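Long-range contact in transcriptional regulator ComR (Streptococcus vestibularis F0396, PDB 6HU8), which probably binds DNA through a Cro/C1-type helix-turn-helix domain and, as an RNPP-family regulator of competence, responds to a signalling peptide: residues I3-R15 with L59-I72. Residues are numbered along the deposited sequence; the frame is centred on the assembly and turned at random.
Sequences IKDSIGLRIKTER and LGKSMADLLDHDRI
Arg-10 and Asp-70 form the main polar link between helix 3-15 and the type II' turn that follows helix 63-67, the last helix of the Cro/C1-type helix-turn-helix domain; the two helices pack with their N-to-C directions 114° apart. Both NH1 and NH2 of Arg-10 bond end-on to the single oxygen OD2 of Asp-70, NH2 at 2.6 Å, and this oxygen lies in the guanidinium plane although the carboxylate is turned 48° from it. Ser-6 OG donates a third bond to the same OD2 over 2.5 Å, from above the carboxylate plane; with chi1 at 58°, between backbone N and carbonyl carbon, OG faces the carboxylate. Leu-67 O and Asp-68 CB lie over one face of the guanidinium, toward its rim, and Ser-6 O likewise over the other.

Apolar packing adjoins this. Ile-7 runs alongside Leu-67, CD1 to CD2 at 3.6 Å, and Leu-46 and Pro-47 also touch Ile-7. Ile-11 crosses Leu-66 nearly at a right angle, reaching Leu-37 and Ile-40 of helix 34-41. Farther along, Leu-59 CD1 packs on Glu-14 CG at 3.9 Å, while Glu-14 OE1 bonds to Gln-18.

A water bridges the two segments, accepting from Arg-10 NE at 2.9 Å and donating to Asp-68 OD2.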
# COMPACT_ATOMS: atom_id res chain seq x y z
N ILE A 3 27.63 -6.82 0.48
CA ILE A 3 26.96 -7.48 -0.64
C ILE A 3 26.38 -6.43 -1.61
O ILE A 3 26.48 -6.57 -2.83
CB ILE A 3 25.86 -8.41 -0.12
CG1 ILE A 3 26.49 -9.62 0.59
CG2 ILE A 3 24.93 -8.86 -1.24
CD1 ILE A 3 25.49 -10.43 1.37
N LYS A 4 25.79 -5.36 -1.07
CA LYS A 4 25.26 -4.28 -1.90
C LYS A 4 26.37 -3.62 -2.75
O LYS A 4 26.18 -3.37 -3.95
CB LYS A 4 24.54 -3.24 -1.04
CG LYS A 4 23.18 -3.69 -0.53
CD LYS A 4 22.41 -2.54 0.15
CE LYS A 4 22.61 -2.53 1.66
NZ LYS A 4 23.69 -1.56 2.04
N ASP A 5 27.52 -3.33 -2.13
CA ASP A 5 28.67 -2.76 -2.83
C ASP A 5 29.14 -3.66 -3.96
O ASP A 5 29.38 -3.19 -5.07
CB ASP A 5 29.85 -2.51 -1.89
CG ASP A 5 29.59 -1.42 -0.87
OD1 ASP A 5 28.75 -0.53 -1.12
OD2 ASP A 5 30.24 -1.46 0.20
N SER A 6 29.27 -4.96 -3.69
CA SER A 6 29.87 -5.86 -4.67
C SER A 6 28.93 -6.09 -5.84
O SER A 6 29.34 -6.03 -7.01
CB SER A 6 30.28 -7.20 -4.03
OG SER A 6 29.15 -7.81 -3.44
N ILE A 7 27.66 -6.35 -5.54
CA ILE A 7 26.65 -6.49 -6.58
C ILE A 7 26.52 -5.20 -7.41
O ILE A 7 26.58 -5.25 -8.64
CB ILE A 7 25.28 -6.90 -5.98
CG1 ILE A 7 25.36 -8.32 -5.43
CG2 ILE A 7 24.18 -6.81 -7.03
CD1 ILE A 7 24.12 -8.77 -4.69
N GLY A 8 26.35 -4.06 -6.75
CA GLY A 8 26.32 -2.78 -7.46
C GLY A 8 27.51 -2.58 -8.42
O GLY A 8 27.35 -2.16 -9.57
N LEU A 9 28.71 -2.89 -7.96
CA LEU A 9 29.89 -2.69 -8.81
C LEU A 9 29.93 -3.68 -9.97
O LEU A 9 30.39 -3.34 -11.05
CB LEU A 9 31.17 -2.80 -7.98
CG LEU A 9 32.49 -2.67 -8.72
CD1 LEU A 9 32.71 -1.24 -9.27
CD2 LEU A 9 33.63 -3.11 -7.80
N ARG A 10 29.44 -4.90 -9.77
CA ARG A 10 29.39 -5.86 -10.88
C ARG A 10 28.44 -5.39 -11.97
O ARG A 10 28.73 -5.50 -13.16
CB ARG A 10 28.97 -7.24 -10.39
CG ARG A 10 30.14 -8.08 -9.95
CD ARG A 10 29.70 -9.44 -9.48
NE ARG A 10 30.43 -9.85 -8.29
CZ ARG A 10 29.91 -9.91 -7.06
NH1 ARG A 10 30.67 -10.30 -6.05
NH2 ARG A 10 28.63 -9.59 -6.85
N ILE A 11 27.29 -4.88 -11.55
CA ILE A 11 26.32 -4.35 -12.48
C ILE A 11 26.90 -3.15 -13.22
O ILE A 11 26.80 -3.06 -14.45
CB ILE A 11 25.03 -3.93 -11.74
CG1 ILE A 11 24.26 -5.17 -11.26
CG2 ILE A 11 24.17 -3.07 -12.65
CD1 ILE A 11 23.14 -4.85 -10.26
N LYS A 12 27.49 -2.24 -12.46
CA LYS A 12 28.06 -1.03 -13.03
C LYS A 12 29.20 -1.35 -13.99
O LYS A 12 29.31 -0.73 -15.06
CB LYS A 12 28.55 -0.10 -11.92
CG LYS A 12 29.13 1.23 -12.44
CD LYS A 12 29.25 2.23 -11.30
CE LYS A 12 30.68 2.65 -11.05
NZ LYS A 12 31.11 3.75 -11.97
N THR A 13 30.06 -2.30 -13.62
CA THR A 13 31.20 -2.64 -14.46
C THR A 13 30.74 -3.23 -15.79
O THR A 13 31.27 -2.88 -16.84
CB THR A 13 32.17 -3.61 -13.76
OG1 THR A 13 32.75 -2.96 -12.63
CG2 THR A 13 33.28 -4.04 -14.70
N GLU A 14 29.73 -4.08 -15.75
CA GLU A 14 29.26 -4.71 -16.97
C GLU A 14 28.51 -3.73 -17.88
O GLU A 14 28.66 -3.77 -19.11
CB GLU A 14 28.36 -5.90 -16.64
CG GLU A 14 27.84 -6.63 -17.86
CD GLU A 14 28.95 -7.32 -18.64
OE1 GLU A 14 28.88 -7.31 -19.89
OE2 GLU A 14 29.88 -7.86 -18.00
N ARG A 15 27.70 -2.86 -17.28
CA ARG A 15 27.02 -1.82 -18.04
C ARG A 15 28.04 -0.96 -18.80
O ARG A 15 27.89 -0.70 -20.00
CB ARG A 15 26.17 -0.93 -17.11
CG ARG A 15 25.41 0.16 -17.86
CD ARG A 15 24.55 1.04 -16.96
NE ARG A 15 25.30 1.66 -15.87
CZ ARG A 15 26.13 2.70 -16.00
NH1 ARG A 15 26.36 3.23 -17.20
NH2 ARG A 15 26.75 3.19 -14.94
N LEU A 59 21.43 -6.60 -19.99
CA LEU A 59 22.87 -6.81 -20.20
C LEU A 59 23.20 -8.14 -20.87
O LEU A 59 24.37 -8.43 -21.11
CB LEU A 59 23.62 -6.73 -18.87
CG LEU A 59 23.60 -5.36 -18.19
CD1 LEU A 59 24.24 -5.43 -16.81
CD2 LEU A 59 24.22 -4.23 -19.07
N GLY A 60 22.18 -8.95 -21.17
CA GLY A 60 22.38 -10.21 -21.86
C GLY A 60 23.09 -11.24 -21.00
O GLY A 60 23.78 -12.11 -21.51
N LYS A 61 22.91 -11.12 -19.68
CA LYS A 61 23.54 -12.01 -18.70
C LYS A 61 22.50 -12.84 -17.97
O LYS A 61 21.30 -12.55 -18.02
CB LYS A 61 24.35 -11.19 -17.69
CG LYS A 61 25.45 -10.37 -18.33
CD LYS A 61 26.52 -11.30 -18.89
CE LYS A 61 27.77 -10.56 -19.29
NZ LYS A 61 28.78 -11.53 -19.78
N SER A 62 22.95 -13.88 -17.27
CA SER A 62 22.03 -14.53 -16.33
C SER A 62 22.24 -13.88 -14.97
O SER A 62 23.30 -13.31 -14.72
CB SER A 62 22.24 -16.04 -16.26
OG SER A 62 23.19 -16.37 -15.26
N MET A 63 21.26 -13.97 -14.10
CA MET A 63 21.34 -13.28 -12.82
C MET A 63 22.47 -13.83 -11.99
O MET A 63 23.13 -13.07 -11.29
CB MET A 63 20.03 -13.39 -12.07
CG MET A 63 19.04 -12.30 -12.48
SD MET A 63 17.50 -12.47 -11.56
CE MET A 63 16.62 -13.71 -12.54
N ALA A 64 22.67 -15.14 -12.04
CA ALA A 64 23.82 -15.77 -11.41
C ALA A 64 25.14 -15.09 -11.82
O ALA A 64 26.04 -14.92 -10.99
CB ALA A 64 23.84 -17.24 -11.74
N ASP A 65 25.25 -14.69 -13.09
CA ASP A 65 26.46 -13.99 -13.57
C ASP A 65 26.72 -12.72 -12.78
O ASP A 65 27.84 -12.46 -12.35
CB ASP A 65 26.35 -13.60 -15.06
CG ASP A 65 26.23 -14.80 -15.99
OD1 ASP A 65 26.45 -15.94 -15.52
OD2 ASP A 65 25.93 -14.59 -17.20
N LEU A 66 25.68 -11.91 -12.61
CA LEU A 66 25.83 -10.61 -11.97
C LEU A 66 26.10 -10.76 -10.48
O LEU A 66 26.63 -9.87 -9.83
CB LEU A 66 24.58 -9.76 -12.18
CG LEU A 66 24.35 -9.22 -13.58
CD1 LEU A 66 23.07 -8.42 -13.61
CD2 LEU A 66 25.54 -8.38 -14.05
N LEU A 67 25.69 -11.89 -9.92
CA LEU A 67 25.83 -12.07 -8.48
C LEU A 67 27.18 -12.65 -8.09
O LEU A 67 27.64 -12.42 -6.97
CB LEU A 67 24.72 -12.98 -7.94
CG LEU A 67 23.29 -12.46 -8.02
CD1 LEU A 67 22.32 -13.58 -7.62
CD2 LEU A 67 23.15 -11.25 -7.12
N ASP A 68 27.83 -13.37 -9.01
CA ASP A 68 28.97 -14.23 -8.66
C ASP A 68 28.54 -15.14 -7.52
O ASP A 68 27.65 -15.98 -7.70
CB ASP A 68 30.19 -13.40 -8.28
CG ASP A 68 31.50 -14.01 -8.79
OD1 ASP A 68 31.58 -15.24 -8.88
OD2 ASP A 68 32.43 -13.23 -9.10
N HIS A 69 29.11 -14.96 -6.34
CA HIS A 69 28.69 -15.80 -5.21
C HIS A 69 27.69 -15.10 -4.28
O HIS A 69 27.12 -15.74 -3.40
CB HIS A 69 29.90 -16.26 -4.40
CG HIS A 69 30.95 -16.94 -5.23
ND1 HIS A 69 32.28 -16.99 -4.85
CD2 HIS A 69 30.88 -17.59 -6.42
CE1 HIS A 69 32.98 -17.64 -5.78
NE2 HIS A 69 32.15 -18.01 -6.74
N ASP A 70 27.50 -13.79 -4.49
CA ASP A 70 26.57 -13.01 -3.67
C ASP A 70 25.13 -13.46 -3.89
O ASP A 70 24.82 -14.02 -4.94
CB ASP A 70 26.68 -11.50 -3.98
CG ASP A 70 28.01 -10.92 -3.57
OD1 ASP A 70 28.48 -11.24 -2.46
OD2 ASP A 70 28.58 -10.12 -4.35
N ARG A 71 24.26 -13.20 -2.92
CA ARG A 71 22.84 -13.56 -3.04
C ARG A 71 21.93 -12.38 -2.75
O ARG A 71 22.33 -11.42 -2.10
CB ARG A 71 22.51 -14.71 -2.10
CG ARG A 71 23.47 -15.88 -2.22
CD ARG A 71 23.60 -16.64 -0.92
NE ARG A 71 22.39 -17.39 -0.61
CZ ARG A 71 21.92 -17.58 0.62
NH1 ARG A 71 22.57 -17.06 1.66
NH2 ARG A 71 20.81 -18.28 0.82
N ILE A 72 20.69 -12.46 -3.25
CA ILE A 72 19.66 -11.46 -2.95
C ILE A 72 18.41 -12.11 -2.39
O ILE A 72 17.37 -11.45 -2.27
CB ILE A 72 19.25 -10.66 -4.19
CG1 ILE A 72 18.80 -11.61 -5.30
CG2 ILE A 72 20.38 -9.75 -4.63
CD1 ILE A 72 18.09 -10.92 -6.43
O HOH W 1 33.19 -10.47 -8.66